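Side-chain contacts in centrosomal protein of 104 kDa (Homo sapiens, PDB 5LPH), which is required for ciliogenesis and for structural integrity at the ciliary tip, and interacts with tubulin, which TOG domains typically bind: residues Arg99-Ile104 and Ala111-Leu116; Ile104-Phe109 and Ala154-Thr159; Met118-Tyr123 and Gln165-Phe170; Pro143-Arg148 and Ala161-Glu166. All blocks are in the same frame, centred on the assembly; numbering follows the deposited sequence.

Overall arrangement
All four contacts lie in the helical TOG domain, a row of HEAT-like helix pairs. Contact 1 comes first along the chain: it closes the short connection between helix 83-100 and helix 106-126, folding the turn after the first helix back onto the second. Contacts 2 and 3 are longer-range, both joining helix 106-126 to helix 154-169, one near the start of each helix and the other further along, with centres about 19 Å apart. Contact 2 crosses contact 1, sharing Ile104, and also crosses contact 3. Contact 4 pairs helix 131-147 with helix 154-169 across the turn between them, both segments falling within HEAT repeat 1, and overlaps contact 3 at Gln165-Glu166. Arg148 hydrogen-bonds Ile101 O, linking contacts 4 and 1.

Contact 1: Arg99-Ile104 and Ala111-Leu116; sequences RAIKDI and ASLKLL
Ala100 and Ser112 meet methyl against methylene, with Ala100 CB 3.6 Å from Ser112 CB, and here the two backbones come closest. Because both side chains are small, the CA atoms of Ala100 and Ser112 can approach to 5.9 Å. Ile101 then lays its CG1 branch beside the serine hydroxyl, Ile101 CG1 standing 3.5 Å from Ser112 OG. That oxygen is already engaged at home: with chi1 at 80° it sits between its own backbone N and carbonyl carbon and hydrogen-bonds Phe109 O, about one turn earlier in the same helix.

Beyond this tight centre the fit relaxes. Ile101 CG1 lies 4.4 Å from Leu113 CD2, and Ile101 CD1 lies 4.3 Å from Leu116 CD2, so the branch reaches toward two leucine methyls without pressing on either. On the far side, Lys102 points away from helix 106-126 and is exposed to solvent. A type I turn from Ala100 to Asp103, closed by the hydrogen bond from Asp103 N to Ala100 O, leads on toward helix 106-126, while Arg148 hydrogen-bonds Ile101 O. The turn between two consecutive helices is thus packed onto the second, as in the helical hairpins of a TOG domain.

No hydrogen bond or salt bridge joins the two segments. The contact therefore rests on the close fit of small and aliphatic groups, and the serine contributes chiefly as a compact spacer whose polar end is satisfied within its own helix.

Contact 2: Ile104-Phe109 and Ala154-Thr159; sequences IVTSVF and ARLRVT
Phe109 contributes the largest share of this contact, sending its ring across from helix 106-126 to rest against Leu156 and Thr159 of helix 154-169. With CG anti to the backbone N (chi1 166°), the ring extends toward the second helix, and one corner, CE2, does most of the touching. Phe109 CE2 lies 4.0 Å from Leu156 CG and 3.9 Å from Thr159 CG2, both approaching the ring obliquely. The leucine also places its CD2 methyl over one face of the ring, 4.2 Å above the plane and displaced toward the rim.

Thr159 presents carbon to the ring because its hydroxyl is turned back to its own helix. Thr159 OG1 donates to Arg155 O at 2.9 Å, with a C=O...donor angle of 148°, and that carbonyl also accepts the main-chain bond from Thr159 N, the two donors arriving from opposite faces of its plane. The hydroxyl bond holds the threonine's rotation and leaves CG2 for the phenylalanine. At the more exposed margin, Thr106 OG1 comes only to 4.4 Å from Leu156 CD1.

The guanidinium of Arg148 makes a cation-pi contact with Phe109, and Leu145 of helix 131-147 also touches the ring. In the all-helical TOG domain, helix 106-126 and helix 154-169 thus stand side by side, with helix 60-76 behind the first, where Val108 packs on Leu67, and helix 193-210 behind the second, where Arg157 touches His194 and Ser198.

Contact 3: Met118-Tyr123 and Gln165-Phe170; sequences MIITQY and QEMALF
Thr121 and Ile120 face Phe170 and Met167 across two neighbouring helices of the TOG domain, the second pair lying within HEAT repeat 1. Both principal encounters are roughly perpendicular. The side chain of Thr121 crosses that of Phe170 at about a right angle, setting Thr121 OG1 over one face of the Phe170 ring, 3.3 Å above its plane and offset toward the rim. The opposite face is covered by Glu166 O, so the ring lies between two oxygens, one from each segment. Ile120 and Met167, a selenomethionine in this crystal, also cross nearly at right angles. With CG1 of Ile120 beside its backbone N (chi1 -64°), CD1 reaches the selenium. Ile120 CG2 lies more loosely, 4.3 Å from Phe170 CD2, and meets the ring obliquely.

Without the ring, as with an alanine here in place of Phe170, a gap is likely to open between Thr121 and Glu166 O, and Ile120 CG2 to lose its aromatic neighbour. Helix 131-147 lies against the same group, through Cys137 on Ile120 and Ile142 on Met167. The tightest apolar touch is Ile120 CD1 against Met167 SE at 3.6 Å.

Contact 4: Pro143-Arg148 and Ala161-Glu166; sequences PVLLTR and ANFIQE
Leu145 and Ile164 are the main protrusions of this interface, each pushing its side chain at the other helix, and they slide past one another in opposite directions. The CD2 methyl of Leu145 enters the groove between Phe163 and Ile164: it lies 3.4 Å from Phe163 CD2, a tight approach to the ring from an oblique direction, and 3.9 Å from Ile164 CG1. In return, Ile164 projects between Leu145 and Leu146. With CG1 beside its backbone N (chi1 -66°) and the chain extended from there (chi2 172°), its CG1 rests along Leu145 while CD1 continues to Leu146, where Ile164 CD1 is 3.7 Å from Leu146 CD2. Leu146 lies nearly square across the isoleucine and borders the end of its path.

A glycine in place of Ile164 would remove the branch that fills the space between the two leucines and would probably open a gap beside Leu145 CG and CD2 and leave Leu146 CD2 without its partner across the contact. Leu113 of helix 106-126 touches both Leu145 and Phe163, whereas Leu146 packs on Leu202 of helix 193-210 and Ile164 on Ile179 of helix 178-183.

The axes of segments 143-147 and 161-166 approach to 10.0 Å, with 149° between their N-to-C directions, roughly antiparallel and close enough for branched side chains to interlock. Both segments belong to HEAT repeat 1, and two adjacent antiparallel helices joined by a brief connection and sealed by such aliphatic and aromatic packing form the helical hairpin characteristic of HEAT repeats, from which TOG domains are built.

Contact 1: Arg99-Ile104 and Ala111-Leu116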
loop_
_atom_site.group_PDB
_atom_site.type_symbol
_atom_site.label_atom_id
_atom_site.label_comp_id
_atom_site.label_asym_id
_atom_site.label_seq_id
_atom_site.Cartn_x
_atom_site.Cartn_y
_atom_site.Cartn_z
ATOM N N ARG A 99 -5.586 5.636 10.979
ATOM C CA ARG A 99 -5.554 7.090 11.164
ATOM C C ARG A 99 -4.123 7.585 11.458
ATOM O O ARG A 99 -3.695 8.602 10.907
ATOM C CB ARG A 99 -6.625 7.535 12.163
ATOM C CG ARG A 99 -6.433 7.180 13.619
ATOM C CD ARG A 99 -7.465 7.885 14.485
ATOM N NE ARG A 99 -7.077 9.256 14.856
ATOM C CZ ARG A 99 -7.570 10.393 14.344
ATOM N NH1 ARG A 99 -8.513 10.404 13.400
ATOM N NH2 ARG A 99 -7.110 11.558 14.803
ATOM N N ALA A 100 -3.363 6.808 12.227
ATOM C CA ALA A 100 -1.969 7.138 12.541
ATOM C C ALA A 100 -1.003 7.068 11.345
ATOM O O ALA A 100 0.048 7.711 11.374
ATOM C CB ALA A 100 -1.458 6.260 13.668
ATOM N N ILE A 101 -1.351 6.308 10.304
ATOM C CA ILE A 101 -0.595 6.335 9.044
ATOM C C ILE A 101 -0.641 7.722 8.382
ATOM O O ILE A 101 0.295 8.095 7.676
ATOM C CB ILE A 101 -1.054 5.211 8.075
ATOM C CG1 ILE A 101 -0.576 3.851 8.602
ATOM C CG2 ILE A 101 -0.488 5.408 6.676
ATOM C CD1 ILE A 101 -1.287 2.657 7.995
ATOM N N LYS A 102 -1.707 8.485 8.621
ATOM C CA LYS A 102 -1.801 9.877 8.150
ATOM C C LYS A 102 -1.215 10.929 9.121
ATOM O O LYS A 102 -1.462 12.119 8.940
ATOM C CB LYS A 102 -3.268 10.230 7.828
ATOM C CG LYS A 102 -3.794 9.628 6.532
ATOM C CD LYS A 102 -5.306 9.788 6.394
ATOM C CE LYS A 102 -6.062 8.737 7.203
ATOM N NZ LYS A 102 -7.534 8.745 6.960
ATOM N N ASP A 103 -0.436 10.523 10.128
ATOM C CA ASP A 103 -0.007 11.474 11.166
ATOM C C ASP A 103 0.975 12.519 10.631
ATOM O O ASP A 103 1.787 12.228 9.757
ATOM C CB ASP A 103 0.611 10.771 12.385
ATOM C CG ASP A 103 0.488 11.602 13.655
ATOM O OD1 ASP A 103 -0.577 11.516 14.310
ATOM O OD2 ASP A 103 1.437 12.347 13.999
ATOM N N ILE A 104 0.882 13.730 11.177
ATOM C CA ILE A 104 1.757 14.851 10.795
ATOM C C ILE A 104 3.150 14.818 11.458
ATOM O O ILE A 104 3.987 15.667 11.155
ATOM C CB ILE A 104 1.067 16.223 11.045
ATOM C CG1 ILE A 104 0.764 16.458 12.540
ATOM C CG2 ILE A 104 -0.220 16.312 10.231
ATOM C CD1 ILE A 104 0.201 17.833 12.855
ATOM N N ALA A 111 5.666 4.475 14.453
ATOM C CA ALA A 111 5.086 3.594 15.472
ATOM C C ALA A 111 3.869 2.832 14.945
ATOM O O ALA A 111 3.657 1.689 15.328
ATOM C CB ALA A 111 4.717 4.382 16.726
ATOM N N SER A 112 3.080 3.460 14.073
ATOM C CA SER A 112 1.926 2.792 13.459
ATOM C C SER A 112 2.351 1.639 12.533
ATOM O O SER A 112 1.677 0.611 12.491
ATOM C CB SER A 112 1.038 3.784 12.701
ATOM O OG SER A 112 1.557 4.086 11.415
ATOM N N LEU A 113 3.467 1.805 11.821
ATOM C CA LEU A 113 4.002 0.741 10.960
ATOM C C LEU A 113 4.541 -0.438 11.774
ATOM O O LEU A 113 4.329 -1.592 11.414
ATOM C CB LEU A 113 5.086 1.280 10.013
ATOM C CG LEU A 113 4.675 2.394 9.042
ATOM C CD1 LEU A 113 5.821 2.731 8.102
ATOM C CD2 LEU A 113 3.439 2.021 8.243
ATOM N N LYS A 114 5.223 -0.140 12.874
ATOM C CA LYS A 114 5.697 -1.159 13.813
ATOM C C LYS A 114 4.526 -1.978 14.384
ATOM O O LYS A 114 4.592 -3.206 14.447
ATOM C CB LYS A 114 6.488 -0.481 14.935
ATOM C CG LYS A 114 7.019 -1.393 16.027
ATOM C CD LYS A 114 7.651 -0.574 17.148
ATOM C CE LYS A 114 7.953 -1.425 18.374
ATOM N NZ LYS A 114 9.095 -2.349 18.132
ATOM N N LEU A 115 3.464 -1.289 14.793
ATOM C CA LEU A 115 2.244 -1.940 15.276
ATOM C C LEU A 115 1.596 -2.800 14.180
ATOM O O LEU A 115 1.199 -3.933 14.433
ATOM C CB LEU A 115 1.247 -0.888 15.783
ATOM C CG LEU A 115 -0.129 -1.352 16.275
ATOM C CD1 LEU A 115 0.000 -2.409 17.353
ATOM C CD2 LEU A 115 -0.940 -0.176 16.796
ATOM N N LEU A 116 1.488 -2.248 12.974
ATOM C CA LEU A 116 0.873 -2.951 11.845
ATOM C C LEU A 116 1.635 -4.225 11.518
ATOM O O LEU A 116 1.027 -5.281 11.353
ATOM C CB LEU A 116 0.808 -2.046 10.607
ATOM C CG LEU A 116 0.077 -2.577 9.368
ATOM C CD1 LEU A 116 -1.302 -3.134 9.696
ATOM C CD2 LEU A 116 -0.031 -1.481 8.316
#

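Contact 2: Ile104-Phe109 and Ala154-Thr159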
loop_
_atom_site.group_PDB
_atom_site.type_symbol
_atom_site.label_atom_id
_atom_site.label_comp_id
_atom_site.label_asym_id
_atom_site.label_seq_id
_atom_site.Cartn_x
_atom_site.Cartn_y
_atom_site.Cartn_z
ATOM N N ILE A 104 0.882 13.730 11.177
ATOM C CA ILE A 104 1.757 14.851 10.795
ATOM C C ILE A 104 3.150 14.818 11.458
ATOM O O ILE A 104 3.987 15.667 11.155
ATOM C CB ILE A 104 1.067 16.223 11.045
ATOM C CG1 ILE A 104 0.764 16.458 12.540
ATOM C CG2 ILE A 104 -0.220 16.312 10.231
ATOM C CD1 ILE A 104 0.201 17.833 12.855
ATOM N N VAL A 105 3.381 13.861 12.361
ATOM C CA VAL A 105 4.662 13.686 13.043
ATOM C C VAL A 105 5.221 12.304 12.714
ATOM O O VAL A 105 4.529 11.289 12.848
ATOM C CB VAL A 105 4.514 13.863 14.577
ATOM C CG1 VAL A 105 5.823 13.563 15.305
ATOM C CG2 VAL A 105 4.040 15.279 14.896
ATOM N N THR A 106 6.487 12.287 12.311
ATOM C CA THR A 106 7.157 11.098 11.800
ATOM C C THR A 106 7.169 9.940 12.792
ATOM O O THR A 106 6.890 8.810 12.405
ATOM C CB THR A 106 8.593 11.449 11.333
ATOM O OG1 THR A 106 8.509 12.204 10.117
ATOM C CG2 THR A 106 9.438 10.212 11.068
ATOM N N SER A 107 7.501 10.217 14.055
ATOM C CA SER A 107 7.558 9.179 15.106
ATOM C C SER A 107 6.252 8.422 15.311
ATOM O O SER A 107 6.276 7.238 15.629
ATOM C CB SER A 107 7.960 9.788 16.447
ATOM O OG SER A 107 9.314 10.166 16.419
ATOM N N VAL A 108 5.129 9.116 15.145
ATOM C CA VAL A 108 3.806 8.508 15.279
ATOM C C VAL A 108 3.536 7.623 14.058
ATOM O O VAL A 108 3.058 6.503 14.211
ATOM C CB VAL A 108 2.690 9.572 15.415
ATOM C CG1 VAL A 108 1.318 8.911 15.516
ATOM C CG2 VAL A 108 2.945 10.466 16.626
ATOM N N PHE A 109 3.834 8.146 12.864
ATOM C CA PHE A 109 3.755 7.395 11.599
ATOM C C PHE A 109 4.562 6.097 11.669
ATOM O O PHE A 109 4.048 5.032 11.328
ATOM C CB PHE A 109 4.222 8.283 10.424
ATOM C CG PHE A 109 4.496 7.540 9.138
ATOM C CD1 PHE A 109 3.451 7.062 8.353
ATOM C CD2 PHE A 109 5.800 7.356 8.690
ATOM C CE1 PHE A 109 3.701 6.394 7.162
ATOM C CE2 PHE A 109 6.058 6.692 7.495
ATOM C CZ PHE A 109 5.005 6.209 6.732
ATOM N N ALA A 154 10.769 13.295 0.865
ATOM C CA ALA A 154 11.344 12.142 0.161
ATOM C C ALA A 154 11.640 10.966 1.088
ATOM O O ALA A 154 11.430 9.810 0.720
ATOM C CB ALA A 154 12.611 12.555 -0.586
ATOM N N ARG A 155 12.130 11.266 2.285
ATOM C CA ARG A 155 12.412 10.240 3.300
ATOM C C ARG A 155 11.140 9.484 3.734
ATOM O O ARG A 155 11.175 8.272 3.958
ATOM C CB ARG A 155 13.082 10.889 4.513
ATOM C CG ARG A 155 13.765 9.920 5.464
ATOM C CD ARG A 155 14.475 10.644 6.607
ATOM N NE ARG A 155 15.319 11.746 6.125
ATOM C CZ ARG A 155 15.046 13.056 6.213
ATOM N NH1 ARG A 155 13.935 13.519 6.803
ATOM N NH2 ARG A 155 15.914 13.926 5.703
ATOM N N LEU A 156 10.025 10.205 3.828
ATOM C CA LEU A 156 8.745 9.599 4.177
ATOM C C LEU A 156 8.196 8.717 3.039
ATOM O O LEU A 156 7.714 7.614 3.306
ATOM C CB LEU A 156 7.728 10.668 4.584
ATOM C CG LEU A 156 6.549 10.121 5.404
ATOM C CD1 LEU A 156 6.174 11.067 6.537
ATOM C CD2 LEU A 156 5.341 9.823 4.523
ATOM N N ARG A 157 8.281 9.203 1.793
ATOM C CA ARG A 157 7.922 8.408 0.601
ATOM C C ARG A 157 8.661 7.072 0.552
ATOM O O ARG A 157 8.043 6.039 0.307
ATOM C CB ARG A 157 8.203 9.171 -0.695
ATOM C CG ARG A 157 7.307 10.375 -0.933
ATOM C CD ARG A 157 7.351 10.825 -2.388
ATOM N NE ARG A 157 8.683 11.228 -2.835
ATOM C CZ ARG A 157 9.195 12.461 -2.776
ATOM N NH1 ARG A 157 8.512 13.488 -2.260
ATOM N NH2 ARG A 157 10.422 12.668 -3.239
ATOM N N VAL A 158 9.968 7.099 0.814
ATOM C CA VAL A 158 10.795 5.882 0.845
ATOM C C VAL A 158 10.380 4.926 1.978
ATOM O O VAL A 158 10.318 3.714 1.776
ATOM C CB VAL A 158 12.311 6.221 0.960
ATOM C CG1 VAL A 158 13.160 4.974 1.212
ATOM C CG2 VAL A 158 12.809 6.934 -0.293
ATOM N N THR A 159 10.111 5.461 3.170
ATOM C CA THR A 159 9.681 4.627 4.307
ATOM C C THR A 159 8.345 3.938 4.013
ATOM O O THR A 159 8.186 2.746 4.278
ATOM C CB THR A 159 9.557 5.451 5.611
ATOM O OG1 THR A 159 10.795 6.110 5.873
ATOM C CG2 THR A 159 9.209 4.565 6.808
#

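Contact 3: Met118-Tyr123 and Gln165-Phe170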
loop_
_atom_site.group_PDB
_atom_site.type_symbol
_atom_site.label_atom_id
_atom_site.label_comp_id
_atom_site.label_asym_id
_atom_site.label_seq_id
_atom_site.Cartn_x
_atom_site.Cartn_y
_atom_site.Cartn_z
HETATM N N MSE A 118 3.578 -5.954 13.548
HETATM C CA MSE A 118 3.395 -6.904 14.657
HETATM C C MSE A 118 2.070 -7.622 14.544
HETATM O O MSE A 118 1.988 -8.814 14.817
HETATM C CB MSE A 118 3.502 -6.198 16.012
HETATM C CG MSE A 118 3.291 -7.156 17.196
HETATM SE SE MSE A 118 1.369 -7.191 17.655
HETATM C CE MSE A 118 1.492 -5.408 18.459
ATOM N N ILE A 119 1.013 -6.903 14.163
ATOM C CA ILE A 119 -0.323 -7.503 14.017
ATOM C C ILE A 119 -0.341 -8.581 12.920
ATOM O O ILE A 119 -0.848 -9.682 13.141
ATOM C CB ILE A 119 -1.417 -6.436 13.744
ATOM C CG1 ILE A 119 -1.639 -5.573 14.990
ATOM C CG2 ILE A 119 -2.744 -7.086 13.363
ATOM C CD1 ILE A 119 -2.319 -4.250 14.714
ATOM N N ILE A 120 0.204 -8.258 11.750
ATOM C CA ILE A 120 0.207 -9.188 10.615
ATOM C C ILE A 120 1.163 -10.371 10.835
ATOM O O ILE A 120 0.800 -11.505 10.553
ATOM C CB ILE A 120 0.531 -8.466 9.282
ATOM C CG1 ILE A 120 -0.569 -7.451 8.944
ATOM C CG2 ILE A 120 0.684 -9.472 8.139
ATOM C CD1 ILE A 120 -0.158 -6.399 7.934
ATOM N N THR A 121 2.365 -10.093 11.341
ATOM C CA THR A 121 3.472 -11.067 11.394
ATOM C C THR A 121 3.598 -11.855 12.707
ATOM O O THR A 121 4.222 -12.917 12.719
ATOM C CB THR A 121 4.799 -10.307 11.063
ATOM O OG1 THR A 121 4.716 -9.820 9.721
ATOM C CG2 THR A 121 6.117 -11.112 11.220
ATOM N N GLN A 122 3.021 -11.356 13.800
ATOM C CA GLN A 122 3.172 -11.998 15.117
ATOM C C GLN A 122 1.845 -12.376 15.780
ATOM O O GLN A 122 1.673 -13.518 16.197
ATOM C CB GLN A 122 3.995 -11.106 16.050
ATOM C CG GLN A 122 5.317 -10.640 15.448
ATOM C CD GLN A 122 6.224 -9.968 16.465
ATOM O OE1 GLN A 122 6.495 -8.765 16.378
ATOM N NE2 GLN A 122 6.685 -10.738 17.446
ATOM N N TYR A 123 0.925 -11.420 15.881
ATOM C CA TYR A 123 -0.366 -11.615 16.557
ATOM C C TYR A 123 -1.255 -12.619 15.833
ATOM O O TYR A 123 -1.777 -13.544 16.453
ATOM C CB TYR A 123 -1.082 -10.267 16.663
ATOM C CG TYR A 123 -2.414 -10.230 17.395
ATOM C CD1 TYR A 123 -2.475 -10.034 18.777
ATOM C CD2 TYR A 123 -3.616 -10.310 16.693
ATOM C CE1 TYR A 123 -3.694 -9.954 19.440
ATOM C CE2 TYR A 123 -4.835 -10.231 17.347
ATOM C CZ TYR A 123 -4.870 -10.054 18.719
ATOM O OH TYR A 123 -6.091 -9.972 19.355
ATOM N N GLN A 165 6.396 -2.792 0.151
ATOM C CA GLN A 165 7.228 -3.860 -0.418
ATOM C C GLN A 165 7.485 -4.986 0.598
ATOM O O GLN A 165 7.391 -6.165 0.262
ATOM C CB GLN A 165 8.525 -3.252 -0.945
ATOM C CG GLN A 165 9.169 -3.907 -2.156
ATOM C CD GLN A 165 10.416 -3.159 -2.602
ATOM O OE1 GLN A 165 10.429 -1.921 -2.653
ATOM N NE2 GLN A 165 11.466 -3.898 -2.938
ATOM N N GLU A 166 7.759 -4.605 1.845
ATOM C CA GLU A 166 7.950 -5.547 2.953
ATOM C C GLU A 166 6.699 -6.404 3.212
ATOM O O GLU A 166 6.808 -7.621 3.376
ATOM C CB GLU A 166 8.331 -4.777 4.224
ATOM C CG GLU A 166 9.112 -5.571 5.253
ATOM C CD GLU A 166 9.505 -4.736 6.463
ATOM O OE1 GLU A 166 9.775 -3.517 6.309
ATOM O OE2 GLU A 166 9.545 -5.307 7.577
HETATM N N MSE A 167 5.523 -5.775 3.240
HETATM C CA MSE A 167 4.257 -6.495 3.464
HETATM C C MSE A 167 3.897 -7.358 2.283
HETATM O O MSE A 167 3.457 -8.490 2.469
HETATM C CB MSE A 167 3.043 -5.595 3.726
HETATM C CG MSE A 167 2.883 -4.928 5.078
HETATM SE SE MSE A 167 0.967 -4.416 5.180
HETATM C CE MSE A 167 0.866 -3.077 3.732
ATOM N N ALA A 168 4.086 -6.848 1.065
ATOM C CA ALA A 168 3.802 -7.615 -0.155
ATOM C C ALA A 168 4.540 -8.960 -0.238
ATOM O O ALA A 168 4.051 -9.891 -0.891
ATOM C CB ALA A 168 4.101 -6.778 -1.391
ATOM N N LEU A 169 5.705 -9.047 0.413
ATOM C CA LEU A 169 6.525 -10.262 0.427
ATOM C C LEU A 169 6.416 -11.126 1.707
ATOM O O LEU A 169 6.953 -12.233 1.726
ATOM C CB LEU A 169 7.992 -9.896 0.124
ATOM C CG LEU A 169 8.241 -9.481 -1.345
ATOM C CD1 LEU A 169 9.367 -8.471 -1.591
ATOM C CD2 LEU A 169 8.451 -10.745 -2.167
ATOM N N PHE A 170 5.725 -10.653 2.750
ATOM C CA PHE A 170 5.354 -11.524 3.881
ATOM C C PHE A 170 4.490 -12.672 3.356
ATOM O O PHE A 170 3.536 -12.449 2.607
ATOM C CB PHE A 170 4.537 -10.785 4.971
ATOM C CG PHE A 170 5.313 -9.735 5.784
ATOM C CD1 PHE A 170 6.718 -9.743 5.967
ATOM C CD2 PHE A 170 4.590 -8.716 6.405
ATOM C CE1 PHE A 170 7.341 -8.743 6.724
ATOM C CE2 PHE A 170 5.209 -7.722 7.149
ATOM C CZ PHE A 170 6.584 -7.737 7.314
#

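Contact 4: Pro143-Arg148 and Ala161-Glu166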
loop_
_atom_site.group_PDB
_atom_site.type_symbol
_atom_site.label_atom_id
_atom_site.label_comp_id
_atom_site.label_asym_id
_atom_site.label_seq_id
_atom_site.Cartn_x
_atom_site.Cartn_y
_atom_site.Cartn_z
ATOM N N PRO A 143 -4.125 1.199 1.132
ATOM C CA PRO A 143 -4.507 2.386 0.348
ATOM C C PRO A 143 -4.115 3.717 1.007
ATOM O O PRO A 143 -3.736 4.662 0.316
ATOM C CB PRO A 143 -6.037 2.268 0.241
ATOM C CG PRO A 143 -6.346 0.849 0.566
ATOM C CD PRO A 143 -5.323 0.474 1.592
ATOM N N VAL A 144 -4.193 3.770 2.332
ATOM C CA VAL A 144 -3.823 4.966 3.082
ATOM C C VAL A 144 -2.301 5.133 3.062
ATOM O O VAL A 144 -1.788 6.250 2.973
ATOM C CB VAL A 144 -4.334 4.901 4.536
ATOM C CG1 VAL A 144 -3.974 6.172 5.286
ATOM C CG2 VAL A 144 -5.847 4.705 4.554
ATOM N N LEU A 145 -1.591 4.014 3.138
ATOM C CA LEU A 145 -0.138 4.018 3.054
ATOM C C LEU A 145 0.366 4.448 1.670
ATOM O O LEU A 145 1.390 5.128 1.575
ATOM C CB LEU A 145 0.402 2.639 3.431
ATOM C CG LEU A 145 1.835 2.514 3.940
ATOM C CD1 LEU A 145 2.215 3.553 4.987
ATOM C CD2 LEU A 145 2.019 1.127 4.516
ATOM N N LEU A 146 -0.362 4.076 0.613
ATOM C CA LEU A 146 -0.044 4.534 -0.752
ATOM C C LEU A 146 -0.185 6.044 -0.928
ATOM O O LEU A 146 0.583 6.633 -1.679
ATOM C CB LEU A 146 -0.894 3.829 -1.819
ATOM C CG LEU A 146 -0.412 2.468 -2.328
ATOM C CD1 LEU A 146 -1.509 1.853 -3.190
ATOM C CD2 LEU A 146 0.893 2.579 -3.111
ATOM N N THR A 147 -1.163 6.659 -0.262
ATOM C CA THR A 147 -1.276 8.127 -0.251
ATOM C C THR A 147 -0.028 8.801 0.343
ATOM O O THR A 147 0.398 9.837 -0.161
ATOM C CB THR A 147 -2.529 8.646 0.487
ATOM O OG1 THR A 147 -2.571 8.102 1.805
ATOM C CG2 THR A 147 -3.796 8.277 -0.268
ATOM N N ARG A 148 0.572 8.197 1.375
ATOM C CA ARG A 148 1.826 8.708 1.953
ATOM C C ARG A 148 3.062 8.570 1.045
ATOM O O ARG A 148 4.083 9.209 1.314
ATOM C CB ARG A 148 2.139 8.062 3.318
ATOM C CG ARG A 148 1.111 8.255 4.436
ATOM C CD ARG A 148 0.602 9.681 4.621
ATOM N NE ARG A 148 1.643 10.669 4.936
ATOM C CZ ARG A 148 2.149 10.931 6.147
ATOM N NH1 ARG A 148 1.763 10.268 7.234
ATOM N NH2 ARG A 148 3.074 11.876 6.274
ATOM N N ALA A 161 6.974 3.387 0.968
ATOM C CA ALA A 161 7.164 2.447 -0.142
ATOM C C ALA A 161 7.877 1.172 0.298
ATOM O O ALA A 161 7.443 0.068 -0.043
ATOM C CB ALA A 161 7.913 3.102 -1.291
ATOM N N ASN A 162 8.955 1.313 1.060
ATOM C CA ASN A 162 9.659 0.139 1.598
ATOM C C ASN A 162 8.753 -0.753 2.460
ATOM O O ASN A 162 8.850 -1.981 2.374
ATOM C CB ASN A 162 10.904 0.551 2.399
ATOM C CG ASN A 162 12.060 1.005 1.513
ATOM O OD1 ASN A 162 12.094 0.748 0.308
ATOM N ND2 ASN A 162 13.033 1.666 2.125
ATOM N N PHE A 163 7.872 -0.153 3.269
ATOM C CA PHE A 163 6.942 -0.941 4.093
ATOM C C PHE A 163 5.936 -1.728 3.246
ATOM O O PHE A 163 5.621 -2.869 3.576
ATOM C CB PHE A 163 6.184 -0.079 5.112
ATOM C CG PHE A 163 5.397 -0.892 6.123
ATOM C CD1 PHE A 163 6.001 -1.387 7.278
ATOM C CD2 PHE A 163 4.061 -1.197 5.901
ATOM C CE1 PHE A 163 5.277 -2.148 8.192
ATOM C CE2 PHE A 163 3.333 -1.956 6.811
ATOM C CZ PHE A 163 3.938 -2.437 7.957
ATOM N N ILE A 164 5.437 -1.116 2.173
ATOM C CA ILE A 164 4.493 -1.769 1.256
ATOM C C ILE A 164 5.156 -2.984 0.591
ATOM O O ILE A 164 4.565 -4.064 0.510
ATOM C CB ILE A 164 3.958 -0.782 0.189
ATOM C CG1 ILE A 164 3.106 0.303 0.857
ATOM C CG2 ILE A 164 3.131 -1.513 -0.872
ATOM C CD1 ILE A 164 2.670 1.436 -0.049
ATOM N N GLN A 165 6.396 -2.792 0.151
ATOM C CA GLN A 165 7.228 -3.860 -0.418
ATOM C C GLN A 165 7.485 -4.986 0.598
ATOM O O GLN A 165 7.391 -6.165 0.262
ATOM C CB GLN A 165 8.525 -3.252 -0.945
ATOM C CG GLN A 165 9.169 -3.907 -2.156
ATOM C CD GLN A 165 10.416 -3.159 -2.602
ATOM O OE1 GLN A 165 10.429 -1.921 -2.653
ATOM N NE2 GLN A 165 11.466 -3.898 -2.938
ATOM N N GLU A 166 7.759 -4.605 1.845
ATOM C CA GLU A 166 7.950 -5.547 2.953
ATOM C C GLU A 166 6.699 -6.404 3.212
ATOM O O GLU A 166 6.808 -7.621 3.376
ATOM C CB GLU A 166 8.331 -4.777 4.224
ATOM C CG GLU A 166 9.112 -5.571 5.253
ATOM C CD GLU A 166 9.505 -4.736 6.463
ATOM O OE1 GLU A 166 9.775 -3.517 6.309
ATOM O OE2 GLU A 166 9.545 -5.307 7.577
#